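Local coordinates for uncharacterized protein (Bacteroides eggerthii, PDB 4FTD) that is of unknown function but folds as a six-bladed beta-propeller with an immunoglobulin-like domain, and may have a role in carbohydrate metabolism, at residues Leu354-Ala362 / Ser405-Tyr416; Met179-Gly187 / Tyr218-Pro227. All coordinates share one frame; numbering follows the deposited sequence.

Contact 1: Leu354-Ala362 / Ser405-Tyr416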
ATOM      1  N   LEU A 354      -1.860  -4.351  -0.074  1.00 44.08           N
ATOM      2  CA  LEU A 354      -0.902  -4.174   1.019  1.00 42.01           C
ATOM      3  C   LEU A 354      -1.162  -5.330   1.992  1.00 46.93           C
ATOM      4  O   LEU A 354      -2.323  -5.559   2.396  1.00 44.65           O
ATOM      5  CB  LEU A 354      -1.110  -2.826   1.703  1.00 42.13           C
ATOM      6  CG  LEU A 354      -0.324  -2.548   2.992  1.00 49.43           C
ATOM      7  CD1 LEU A 354       1.182  -2.611   2.779  1.00 41.79           C
ATOM      8  CD2 LEU A 354      -0.779  -1.193   3.565  1.00 43.35           C
ATOM      9  N   VAL A 355      -0.122  -6.091   2.304  1.00 41.14           N
ATOM     10  CA  VAL A 355      -0.234  -7.177   3.284  1.00 42.90           C
ATOM     11  C   VAL A 355       0.978  -7.156   4.172  1.00 43.10           C
ATOM     12  O   VAL A 355       1.972  -6.476   3.857  1.00 45.91           O
ATOM     13  CB  VAL A 355      -0.367  -8.571   2.634  1.00 41.28           C
ATOM     14  CG1 VAL A 355      -1.612  -8.668   1.771  1.00 46.24           C
ATOM     15  CG2 VAL A 355       0.889  -8.951   1.857  1.00 43.89           C
ATOM     16  N   CYS A 356       0.885  -7.830   5.328  1.00 40.63           N
ATOM     17  CA  CYS A 356       2.093  -8.127   6.106  1.00 43.74           C
ATOM     18  C   CYS A 356       2.176  -9.613   6.287  1.00 43.38           C
ATOM     19  O   CYS A 356       1.184 -10.241   6.706  1.00 43.64           O
ATOM     20  CB  CYS A 356       2.102  -7.415   7.472  1.00 43.94           C
ATOM     21  SG  CYS A 356       3.669  -7.561   8.355  1.00 44.76           S
ATOM     22  N   THR A 357       3.328 -10.216   5.992  1.00 44.64           N
ATOM     23  CA  THR A 357       3.426 -11.672   6.194  1.00 44.80           C
ATOM     24  C   THR A 357       3.742 -11.896   7.700  1.00 45.07           C
ATOM     25  O   THR A 357       4.565 -11.192   8.259  1.00 47.25           O
ATOM     26  CB  THR A 357       4.427 -12.339   5.241  1.00 41.56           C
ATOM     27  OG1 THR A 357       5.674 -11.722   5.489  1.00 46.94           O
ATOM     28  CG2 THR A 357       3.993 -12.186   3.705  1.00 39.70           C
ATOM     29  N   ALA A 358       3.078 -12.866   8.333  1.00 45.43           N
ATOM     30  CA  ALA A 358       3.069 -13.007   9.808  1.00 42.01           C
ATOM     31  C   ALA A 358       4.238 -13.772  10.412  1.00 43.40           C
ATOM     32  O   ALA A 358       4.925 -13.289  11.340  1.00 45.07           O
ATOM     33  CB  ALA A 358       1.745 -13.631  10.250  1.00 40.28           C
ATOM     34  N   GLY A 359       4.480 -14.983   9.918  1.00 42.39           N
ATOM     35  CA  GLY A 359       5.493 -15.817  10.546  1.00 45.55           C
ATOM     36  C   GLY A 359       5.022 -16.455  11.846  1.00 46.37           C
ATOM     37  O   GLY A 359       5.643 -16.276  12.883  1.00 40.84           O
ATOM     38  N   GLN A 360       3.961 -17.256  11.755  1.00 44.03           N
ATOM     39  CA  GLN A 360       3.332 -17.911  12.917  1.00 44.90           C
ATOM     40  C   GLN A 360       3.886 -19.297  13.040  1.00 49.30           C
ATOM     41  O   GLN A 360       3.701 -20.099  12.133  1.00 48.79           O
ATOM     42  CB  GLN A 360       1.804 -17.972  12.728  1.00 50.40           C
ATOM     43  CG  GLN A 360       1.001 -18.668  13.828  1.00 54.32           C
ATOM     44  CD  GLN A 360       1.026 -17.922  15.149  1.00 49.61           C
ATOM     45  OE1 GLN A 360       1.402 -16.784  15.212  1.00 47.20           O
ATOM     46  NE2 GLN A 360       0.629 -18.589  16.218  1.00 51.12           N
ATOM     47  N   GLY A 361       4.605 -19.561  14.127  1.00 45.04           N
ATOM     48  CA  GLY A 361       5.217 -20.852  14.417  1.00 48.90           C
ATOM     49  C   GLY A 361       6.701 -20.678  14.260  1.00 48.10           C
ATOM     50  O   GLY A 361       7.168 -20.062  13.286  1.00 48.33           O
ATOM     51  N   ALA A 362       7.443 -21.226  15.211  1.00 51.97           N
ATOM     52  CA  ALA A 362       8.896 -21.169  15.215  1.00 49.94           C
ATOM     53  C   ALA A 362       9.524 -21.659  13.922  1.00 55.99           C
ATOM     54  O   ALA A 362      10.589 -21.187  13.569  1.00 59.05           O
ATOM     55  CB  ALA A 362       9.439 -21.940  16.397  1.00 51.00           C
ATOM     56  N   SER A 405      11.868 -13.611  13.692  1.00 52.28           N
ATOM     57  CA  SER A 405      11.674 -14.984  13.258  1.00 45.24           C
ATOM     58  C   SER A 405      10.297 -15.442  13.715  1.00 49.58           C
ATOM     59  O   SER A 405       9.532 -14.706  14.366  1.00 44.57           O
ATOM     60  CB  SER A 405      12.787 -15.873  13.810  1.00 58.47           C
ATOM     61  OG  SER A 405      12.738 -15.845  15.205  1.00 65.29           O
ATOM     62  N   GLY A 406       9.950 -16.653  13.343  1.00 46.47           N
ATOM     63  CA  GLY A 406       8.649 -17.152  13.684  1.00 50.76           C
ATOM     64  C   GLY A 406       8.400 -17.238  15.171  1.00 44.36           C
ATOM     65  O   GLY A 406       9.271 -17.590  15.903  1.00 45.39           O
ATOM     66  N   ASN A 407       7.200 -16.898  15.596  1.00 45.38           N
ATOM     67  CA  ASN A 407       6.809 -17.011  17.004  1.00 46.73           C
ATOM     68  C   ASN A 407       5.354 -17.473  17.110  1.00 43.85           C
ATOM     69  O   ASN A 407       4.635 -17.592  16.100  1.00 44.60           O
ATOM     70  CB  ASN A 407       7.084 -15.682  17.760  1.00 46.83           C
ATOM     71  CG  ASN A 407       6.269 -14.531  17.245  1.00 42.96           C
ATOM     72  OD1 ASN A 407       5.040 -14.613  17.268  1.00 44.73           O
ATOM     73  ND2 ASN A 407       6.928 -13.412  16.848  1.00 41.14           N
ATOM     74  N   GLY A 408       4.923 -17.747  18.336  1.00 48.51           N
ATOM     75  CA  GLY A 408       3.566 -18.248  18.581  1.00 44.68           C
ATOM     76  C   GLY A 408       2.482 -17.179  18.659  1.00 50.42           C
ATOM     77  O   GLY A 408       1.351 -17.516  18.875  1.00 46.79           O
ATOM     78  N   ASN A 409       2.800 -15.897  18.456  1.00 45.61           N
ATOM     79  CA  ASN A 409       1.819 -14.823  18.595  1.00 43.77           C
ATOM     80  C   ASN A 409       2.108 -13.726  17.556  1.00 44.52           C
ATOM     81  O   ASN A 409       2.288 -12.564  17.901  1.00 44.56           O
ATOM     82  CB  ASN A 409       1.811 -14.309  20.051  1.00 43.80           C
ATOM     83  CG  ASN A 409       3.203 -14.108  20.600  1.00 47.08           C
ATOM     84  OD1 ASN A 409       3.590 -14.759  21.563  1.00 47.84           O
ATOM     85  ND2 ASN A 409       4.002 -13.269  19.932  1.00 44.41           N
ATOM     86  N   ALA A 410       2.109 -14.137  16.287  1.00 43.68           N
ATOM     87  CA  ALA A 410       2.626 -13.358  15.171  1.00 46.57           C
ATOM     88  C   ALA A 410       1.559 -12.413  14.582  1.00 40.51           C
ATOM     89  O   ALA A 410       1.346 -12.341  13.355  1.00 42.65           O
ATOM     90  CB  ALA A 410       3.205 -14.326  14.123  1.00 42.07           C
ATOM     91  N   LEU A 411       0.913 -11.653  15.454  1.00 41.21           N
ATOM     92  CA  LEU A 411      -0.099 -10.708  15.019  1.00 38.78           C
ATOM     93  C   LEU A 411       0.639  -9.574  14.245  1.00 34.84           C
ATOM     94  O   LEU A 411       1.756  -9.109  14.663  1.00 42.24           O
ATOM     95  CB  LEU A 411      -0.951 -10.157  16.185  1.00 42.74           C
ATOM     96  CG  LEU A 411      -2.021 -11.113  16.788  1.00 42.59           C
ATOM     97  CD1 LEU A 411      -3.041 -11.570  15.738  1.00 37.85           C
ATOM     98  CD2 LEU A 411      -1.370 -12.284  17.506  1.00 38.54           C
ATOM     99  N   ALA A 412       0.056  -9.235  13.094  1.00 38.43           N
ATOM    100  CA  ALA A 412       0.592  -8.232  12.164  1.00 36.29           C
ATOM    101  C   ALA A 412      -0.521  -7.326  11.690  1.00 41.00           C
ATOM    102  O   ALA A 412      -1.668  -7.767  11.566  1.00 36.96           O
ATOM    103  CB  ALA A 412       1.275  -8.877  10.957  1.00 36.97           C
ATOM    104  N   GLN A 413      -0.188  -6.052  11.489  1.00 35.42           N
ATOM    105  CA  GLN A 413      -1.121  -5.036  11.057  1.00 37.62           C
ATOM    106  C   GLN A 413      -0.500  -4.303   9.843  1.00 41.85           C
ATOM    107  O   GLN A 413       0.723  -4.278   9.630  1.00 36.40           O
ATOM    108  CB  GLN A 413      -1.406  -3.981  12.157  1.00 33.64           C
ATOM    109  CG  GLN A 413      -2.064  -4.533  13.415  1.00 36.53           C
ATOM    110  CD  GLN A 413      -1.135  -5.327  14.291  1.00 39.82           C
ATOM    111  OE1 GLN A 413       0.028  -4.938  14.491  1.00 37.94           O
ATOM    112  NE2 GLN A 413      -1.632  -6.427  14.851  1.00 36.23           N
ATOM    113  N   THR A 414      -1.392  -3.757   9.041  1.00 35.26           N
ATOM    114  CA  THR A 414      -1.055  -2.855   7.942  1.00 40.28           C
ATOM    115  C   THR A 414      -1.941  -1.624   8.048  1.00 38.27           C
ATOM    116  O   THR A 414      -3.017  -1.635   8.656  1.00 38.63           O
ATOM    117  CB  THR A 414      -1.239  -3.489   6.552  1.00 40.40           C
ATOM    118  OG1 THR A 414      -2.605  -3.878   6.384  1.00 43.69           O
ATOM    119  CG2 THR A 414      -0.295  -4.662   6.361  1.00 39.34           C
ATOM    120  N   ASP A 415      -1.486  -0.554   7.427  1.00 37.59           N
ATOM    121  CA  ASP A 415      -2.263   0.689   7.333  1.00 36.52           C
ATOM    122  C   ASP A 415      -1.636   1.534   6.234  1.00 43.06           C
ATOM    123  O   ASP A 415      -0.518   1.276   5.823  1.00 40.07           O
ATOM    124  CB  ASP A 415      -2.245   1.486   8.653  1.00 35.49           C
ATOM    125  CG  ASP A 415      -3.381   1.114   9.617  1.00 45.75           C
ATOM    126  OD1 ASP A 415      -4.585   1.056   9.193  1.00 41.30           O
ATOM    127  OD2 ASP A 415      -3.053   0.927  10.825  1.00 39.55           O
ATOM    128  N   TYR A 416      -2.355   2.542   5.770  1.00 44.69           N
ATOM    129  CA  TYR A 416      -1.776   3.443   4.782  1.00 44.57           C
ATOM    130  C   TYR A 416      -2.400   4.793   4.886  1.00 46.65           C
ATOM    131  O   TYR A 416      -3.478   4.925   5.458  1.00 45.10           O
ATOM    132  CB  TYR A 416      -1.970   2.874   3.365  1.00 41.50           C
ATOM    133  CG  TYR A 416      -3.406   2.833   2.913  1.00 43.33           C
ATOM    134  CD1 TYR A 416      -4.222   1.730   3.193  1.00 54.30           C
ATOM    135  CD2 TYR A 416      -3.956   3.893   2.178  1.00 50.44           C
ATOM    136  CE1 TYR A 416      -5.546   1.707   2.775  1.00 52.16           C
ATOM    137  CE2 TYR A 416      -5.276   3.870   1.762  1.00 57.61           C
ATOM    138  CZ  TYR A 416      -6.049   2.773   2.061  1.00 54.78           C
ATOM    139  OH  TYR A 416      -7.315   2.761   1.652  1.00 54.85           O
TER
HETATM  140  O   HOH W   1      10.862 -18.866  11.789  1.00 56.54           O

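Contact 2: Met179-Gly187 / Tyr218-Pro227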
HETATM    1  N   MSE A 179       0.929   8.966  26.187  1.00 43.16           N
HETATM    2  CA  MSE A 179       0.065   7.930  26.797  1.00 45.79           C
HETATM    3  C   MSE A 179      -1.442   8.291  26.802  1.00 39.87           C
HETATM    4  O   MSE A 179      -1.839   9.382  27.172  1.00 44.08           O
HETATM    5  CB  MSE A 179       0.502   7.593  28.241  1.00 47.77           C
HETATM    6  CG  MSE A 179       1.364   6.248  28.314  1.00 54.73           C
HETATM    7 SE   MSE A 179       3.095   6.756  27.623  0.75 55.64          SE
HETATM    8  CE  MSE A 179       4.009   4.967  27.530  1.00 50.43           C
ATOM      9  N   LEU A 180      -2.267   7.352  26.370  1.00 40.42           N
ATOM     10  CA  LEU A 180      -3.680   7.483  26.494  1.00 39.63           C
ATOM     11  C   LEU A 180      -4.117   7.415  27.934  1.00 40.03           C
ATOM     12  O   LEU A 180      -3.536   6.681  28.736  1.00 40.56           O
ATOM     13  CB  LEU A 180      -4.330   6.340  25.715  1.00 39.05           C
ATOM     14  CG  LEU A 180      -4.182   6.385  24.184  1.00 43.17           C
ATOM     15  CD1 LEU A 180      -4.712   5.072  23.580  1.00 42.69           C
ATOM     16  CD2 LEU A 180      -4.906   7.591  23.544  1.00 41.98           C
ATOM     17  N   ASP A 181      -5.198   8.124  28.254  1.00 41.84           N
ATOM     18  CA  ASP A 181      -5.861   7.980  29.550  1.00 42.16           C
ATOM     19  C   ASP A 181      -6.506   6.614  29.581  1.00 45.46           C
ATOM     20  O   ASP A 181      -7.392   6.347  28.774  1.00 40.02           O
ATOM     21  CB  ASP A 181      -6.885   9.103  29.725  1.00 44.91           C
ATOM     22  CG  ASP A 181      -7.591   9.070  31.060  1.00 52.05           C
ATOM     23  OD1 ASP A 181      -7.491   8.081  31.820  1.00 46.47           O
ATOM     24  OD2 ASP A 181      -8.272  10.067  31.345  1.00 61.00           O
ATOM     25  N   VAL A 182      -6.026   5.722  30.468  1.00 42.04           N
ATOM     26  CA  VAL A 182      -6.567   4.350  30.585  1.00 42.11           C
ATOM     27  C   VAL A 182      -7.294   4.159  31.940  1.00 41.07           C
ATOM     28  O   VAL A 182      -7.497   3.047  32.393  1.00 39.63           O
ATOM     29  CB  VAL A 182      -5.509   3.250  30.275  1.00 41.80           C
ATOM     30  CG1 VAL A 182      -5.161   3.223  28.794  1.00 42.04           C
ATOM     31  CG2 VAL A 182      -4.251   3.433  31.128  1.00 37.98           C
ATOM     32  N   THR A 183      -7.753   5.240  32.563  1.00 41.86           N
ATOM     33  CA  THR A 183      -8.552   5.134  33.819  1.00 48.87           C
ATOM     34  C   THR A 183      -9.804   4.301  33.559  1.00 48.44           C
ATOM     35  O   THR A 183     -10.506   4.529  32.581  1.00 43.71           O
ATOM     36  CB  THR A 183      -8.964   6.510  34.346  1.00 52.14           C
ATOM     37  OG1 THR A 183      -7.813   7.321  34.353  1.00 58.07           O
ATOM     38  CG2 THR A 183      -9.497   6.436  35.807  1.00 53.33           C
ATOM     39  N   GLY A 184      -9.998   3.246  34.346  1.00 53.37           N
ATOM     40  CA  GLY A 184     -11.150   2.334  34.144  1.00 46.00           C
ATOM     41  C   GLY A 184     -11.090   1.405  32.956  1.00 45.63           C
ATOM     42  O   GLY A 184     -12.057   0.690  32.700  1.00 51.12           O
ATOM     43  N   VAL A 185      -9.967   1.385  32.220  1.00 39.82           N
ATOM     44  CA  VAL A 185      -9.809   0.503  31.097  1.00 37.66           C
ATOM     45  C   VAL A 185      -9.255  -0.822  31.679  1.00 44.68           C
ATOM     46  O   VAL A 185      -8.039  -1.087  31.674  1.00 45.86           O
ATOM     47  CB  VAL A 185      -8.928   1.124  29.991  1.00 40.53           C
ATOM     48  CG1 VAL A 185      -8.702   0.123  28.847  1.00 40.93           C
ATOM     49  CG2 VAL A 185      -9.579   2.403  29.494  1.00 42.13           C
ATOM     50  N   LYS A 186     -10.200  -1.642  32.122  1.00 38.92           N
ATOM     51  CA  LYS A 186     -10.009  -2.877  32.891  1.00 41.48           C
ATOM     52  C   LYS A 186     -11.118  -3.881  32.605  1.00 37.53           C
ATOM     53  O   LYS A 186     -12.280  -3.507  32.461  1.00 42.04           O
ATOM     54  CB  LYS A 186     -10.032  -2.554  34.392  1.00 48.18           C
ATOM     55  CG  LYS A 186      -8.687  -2.105  34.931  1.00 67.52           C
ATOM     56  CD  LYS A 186      -7.883  -3.343  35.296  1.00 86.39           C
ATOM     57  CE  LYS A 186      -6.376  -3.136  35.372  1.00 84.39           C
ATOM     58  NZ  LYS A 186      -5.742  -4.481  35.141  1.00 55.94           N
ATOM     59  N   GLY A 187     -10.769  -5.166  32.623  1.00 41.41           N
ATOM     60  CA  GLY A 187     -11.727  -6.231  32.321  1.00 41.72           C
ATOM     61  C   GLY A 187     -11.299  -7.078  31.123  1.00 40.29           C
ATOM     62  O   GLY A 187     -10.994  -6.549  30.039  1.00 41.83           O
ATOM     63  N   TYR A 218     -13.220   0.069  23.711  1.00 35.19           N
ATOM     64  CA  TYR A 218     -13.024   1.400  24.192  1.00 32.91           C
ATOM     65  C   TYR A 218     -12.727   2.373  23.042  1.00 35.07           C
ATOM     66  O   TYR A 218     -12.119   1.989  22.025  1.00 37.66           O
ATOM     67  CB  TYR A 218     -11.833   1.404  25.124  1.00 35.12           C
ATOM     68  CG  TYR A 218     -11.978   0.489  26.335  1.00 32.58           C
ATOM     69  CD1 TYR A 218     -11.588  -0.840  26.270  1.00 34.85           C
ATOM     70  CD2 TYR A 218     -12.506   0.976  27.545  1.00 38.19           C
ATOM     71  CE1 TYR A 218     -11.654  -1.676  27.390  1.00 37.85           C
ATOM     72  CE2 TYR A 218     -12.600   0.152  28.668  1.00 40.56           C
ATOM     73  CZ  TYR A 218     -12.182  -1.175  28.581  1.00 38.50           C
ATOM     74  OH  TYR A 218     -12.217  -1.971  29.675  1.00 39.00           O
ATOM     75  N   TYR A 219     -13.079   3.650  23.282  1.00 37.81           N
ATOM     76  CA  TYR A 219     -12.990   4.709  22.305  1.00 39.63           C
ATOM     77  C   TYR A 219     -12.427   5.989  22.913  1.00 38.02           C
ATOM     78  O   TYR A 219     -12.847   6.397  24.014  1.00 40.39           O
ATOM     79  CB  TYR A 219     -14.420   4.986  21.787  1.00 37.09           C
ATOM     80  CG  TYR A 219     -14.595   6.174  20.831  1.00 37.41           C
ATOM     81  CD1 TYR A 219     -14.445   6.019  19.457  1.00 41.49           C
ATOM     82  CD2 TYR A 219     -15.029   7.406  21.293  1.00 39.03           C
ATOM     83  CE1 TYR A 219     -14.651   7.078  18.589  1.00 39.05           C
ATOM     84  CE2 TYR A 219     -15.220   8.468  20.425  1.00 41.46           C
ATOM     85  CZ  TYR A 219     -15.026   8.292  19.072  1.00 45.48           C
ATOM     86  OH  TYR A 219     -15.217   9.324  18.183  1.00 42.83           O
ATOM     87  N   TRP A 220     -11.509   6.627  22.182  1.00 39.65           N
ATOM     88  CA  TRP A 220     -10.977   7.932  22.516  1.00 41.28           C
ATOM     89  C   TRP A 220     -11.271   8.856  21.356  1.00 44.42           C
ATOM     90  O   TRP A 220     -10.821   8.605  20.218  1.00 40.92           O
ATOM     91  CB  TRP A 220      -9.448   7.871  22.693  1.00 43.52           C
ATOM     92  CG  TRP A 220      -9.029   7.269  23.977  1.00 39.20           C
ATOM     93  CD1 TRP A 220      -8.584   7.933  25.093  1.00 41.36           C
ATOM     94  CD2 TRP A 220      -8.956   5.882  24.277  1.00 37.58           C
ATOM     95  NE1 TRP A 220      -8.298   7.041  26.091  1.00 40.79           N
ATOM     96  CE2 TRP A 220      -8.494   5.767  25.607  1.00 38.75           C
ATOM     97  CE3 TRP A 220      -9.270   4.712  23.562  1.00 34.85           C
ATOM     98  CZ2 TRP A 220      -8.321   4.535  26.226  1.00 38.99           C
ATOM     99  CZ3 TRP A 220      -9.081   3.490  24.185  1.00 38.63           C
ATOM    100  CH2 TRP A 220      -8.618   3.412  25.494  1.00 36.51           C
ATOM    101  N   GLU A 221     -12.022   9.909  21.625  1.00 43.91           N
ATOM    102  CA  GLU A 221     -12.379  10.893  20.595  1.00 43.17           C
ATOM    103  C   GLU A 221     -11.132  11.557  20.032  1.00 47.55           C
ATOM    104  O   GLU A 221     -10.962  11.687  18.821  1.00 48.05           O
ATOM    105  CB  GLU A 221     -13.305  11.957  21.221  1.00 50.14           C
ATOM    106  CG  GLU A 221     -13.781  13.071  20.295  1.00 60.79           C
ATOM    107  CD  GLU A 221     -14.848  12.649  19.297  1.00 73.68           C
ATOM    108  OE1 GLU A 221     -15.688  11.754  19.597  1.00 72.73           O
ATOM    109  OE2 GLU A 221     -14.866  13.248  18.198  1.00 87.22           O
ATOM    110  N   THR A 222     -10.269  11.983  20.945  1.00 40.97           N
ATOM    111  CA  THR A 222      -8.991  12.583  20.637  1.00 50.59           C
ATOM    112  C   THR A 222      -7.938  11.942  21.563  1.00 51.66           C
ATOM    113  O   THR A 222      -8.292  11.345  22.577  1.00 50.25           O
ATOM    114  CB  THR A 222      -8.975  14.112  20.959  1.00 47.12           C
ATOM    115  OG1 THR A 222      -8.860  14.299  22.375  1.00 48.57           O
ATOM    116  CG2 THR A 222     -10.226  14.853  20.450  1.00 47.10           C
ATOM    117  N   PRO A 223      -6.645  12.152  21.280  1.00 51.22           N
ATOM    118  CA  PRO A 223      -5.571  11.601  22.114  1.00 53.80           C
ATOM    119  C   PRO A 223      -5.574  11.975  23.576  1.00 47.33           C
ATOM    120  O   PRO A 223      -5.061  11.217  24.385  1.00 45.90           O
ATOM    121  CB  PRO A 223      -4.314  12.174  21.463  1.00 57.21           C
ATOM    122  CG  PRO A 223      -4.681  12.247  20.007  1.00 61.33           C
ATOM    123  CD  PRO A 223      -6.108  12.716  20.022  1.00 65.33           C
ATOM    124  N   THR A 224      -6.137  13.133  23.914  1.00 46.80           N
ATOM    125  CA  THR A 224      -6.162  13.617  25.296  1.00 55.64           C
ATOM    126  C   THR A 224      -7.535  13.380  25.958  1.00 50.49           C
ATOM    127  O   THR A 224      -7.743  13.790  27.078  1.00 50.47           O
ATOM    128  CB  THR A 224      -5.757  15.121  25.351  1.00 56.06           C
ATOM    129  OG1 THR A 224      -6.587  15.864  24.470  1.00 61.66           O
ATOM    130  CG2 THR A 224      -4.296  15.340  24.914  1.00 49.29           C
ATOM    131  N   SER A 225      -8.448  12.666  25.294  1.00 53.45           N
ATOM    132  CA  SER A 225      -9.828  12.454  25.819  1.00 54.03           C
ATOM    133  C   SER A 225      -9.848  11.414  26.931  1.00 45.90           C
ATOM    134  O   SER A 225      -8.965  10.590  27.011  1.00 48.22           O
ATOM    135  CB  SER A 225     -10.739  11.933  24.691  1.00 53.43           C
ATOM    136  OG  SER A 225     -10.795  12.866  23.633  1.00 52.44           O
ATOM    137  N   ASN A 226     -10.898  11.435  27.745  1.00 45.52           N
ATOM    138  CA  ASN A 226     -11.199  10.327  28.643  1.00 44.85           C
ATOM    139  C   ASN A 226     -11.607   9.151  27.776  1.00 43.96           C
ATOM    140  O   ASN A 226     -12.220   9.354  26.714  1.00 45.79           O
ATOM    141  CB  ASN A 226     -12.372  10.621  29.570  1.00 44.70           C
ATOM    142  CG  ASN A 226     -12.166  11.874  30.408  1.00 63.77           C
ATOM    143  OD1 ASN A 226     -11.071  12.193  30.819  1.00 65.23           O
ATOM    144  ND2 ASN A 226     -13.237  12.578  30.659  1.00 69.11           N
ATOM    145  N   PRO A 227     -11.304   7.926  28.214  1.00 43.97           N
ATOM    146  CA  PRO A 227     -11.742   6.758  27.497  1.00 42.59           C
ATOM    147  C   PRO A 227     -13.287   6.607  27.623  1.00 40.29           C
ATOM    148  O   PRO A 227     -13.819   6.954  28.656  1.00 43.00           O
ATOM    149  CB  PRO A 227     -11.049   5.620  28.260  1.00 43.64           C
ATOM    150  CG  PRO A 227     -10.917   6.133  29.664  1.00 42.68           C
ATOM    151  CD  PRO A 227     -10.591   7.573  29.460  1.00 51.73           C
TER
HETATM  152  O   HOH W   2      -2.966  11.832  26.203  1.00 58.28           O
HETATM  153  O   HOH W   3      -6.268  10.191  26.584  1.00 43.48           O
HETATM  154  O   HOH W   4     -10.491   9.962  32.778  1.00 62.03           O
HETATM  155  O   HOH W   5      -7.771  12.405  29.942  1.00 66.33           O
HETATM  156  O   HOH W   6     -10.609  -3.969  29.456  1.00 33.26           O

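Contact 1: Leu354-Ala362 / Ser405-Tyr416
L354 and T414 meet tip to tip at the buried end, T414 CB lying 3.8 Å from L354 CG while leucine CD2 reaches on to the carbonyl O of D415. In beta-branched T414, chi1 (60°) places OG1 between the backbone N and the carbonyl carbon, hydrogen-bonded to A341 O, and turns CG2 anti to the carbonyl carbon, 3.5 Å from C356 N. Residues beyond it are small, as close packing demands: C356 SG rests 3.8 Å from A412 CB, and A358 CB lies 4.2 Å from A410 CB. No hydrogen bond joins strands 354-357 and 412-416, whose nearly antiparallel axes pass 6.4 Å apart. They belong to successive blades of a six-bladed beta-propeller. Toward solvent the loops take over and polar bonds replace apolar packing. Q360 is long enough to curl back: CG is anti to the backbone N (chi1 178°) and the chain bends at chi2, bringing OE1 2.9 Å from A410 N in a nearly straight bond. Its NE2 donates to G408 O from above that carbonyl plane. Main-chain bonds from N407 N to G359 O and from G361 N to N407 O (2.8 Å) flank it. G406 CA lies 3.3 Å from G361 O in a CA-H...O contact, a closeness that suits glycine, and N407 OD1 forms an Asx turn with N409 N. At the exposed end a water bridges A362 O and G406 N.

Contact 2: Met179-Gly187 / Tyr218-Pro227
V185 slides past Y218 and sets CG1 over the centre of the phenol ring, 3.7 Å from the centroid, a CH-pi contact. Its other methyl, CG2, turns to P227 CB (3.7 Å) and the six-membered side of W220, so a branched but compact side chain suits a place with three neighbours. The indole of W220 lies between L180 on one face and P227 on the opposite one; L180 CD2 stands 4.1 Å from the centroid of the five-membered ring. At the edge, W220 NE1 donates to D181 O over 2.9 Å, with the oxygen in the indole plane, which fixes the rotation of the ring. P227 CG also abuts T183 O at 3.4 Å.

The next shell holds this loop in shape. D181 CG is anti to the backbone N (chi1 -178°), and OD1 accepts from T183 N, which makes an Asx turn, and on its syn lone pair from T183 OG1. A type II turn from V182 to V185 follows, with G184 at the positive phi that glycine accepts readily. One water links D181 N to P223 O and S225 O, both in the type I turn T222-S225. Y218 OH receives a bond from K216 NZ and a weak one from K186 N, and a water 2.6 Å away joins it to G187 O. Farther out, K186 NZ pairs with D191. The whole is a propeller's blade-to-blade connection, running from edge strand 178-179 of one sheet to strand 190-198 of the next and folded against that next sheet's hairpin 215-233.

In the fold
From the N terminus the chain first builds the mixed eight-stranded sheet, then enters the propeller through strand 120-125. Contact 2 comes first: the connection after strand 178-179 is met again 30 residues later, once the chain has laid down strands 190-198 and 201-207 and the first half of 215-220, so one blade is fastened to the passage leading into it. Contact 1 opens later and closes across 42 residues, which include strands 369-374 and 398-401 and helix 381-390; it ties that blade to the last one, where strand 120-125 completes the sheet. The two closures follow in series, neither nesting nor crossing. The centres of contact 1 and contact 2 are about 27 Å apart.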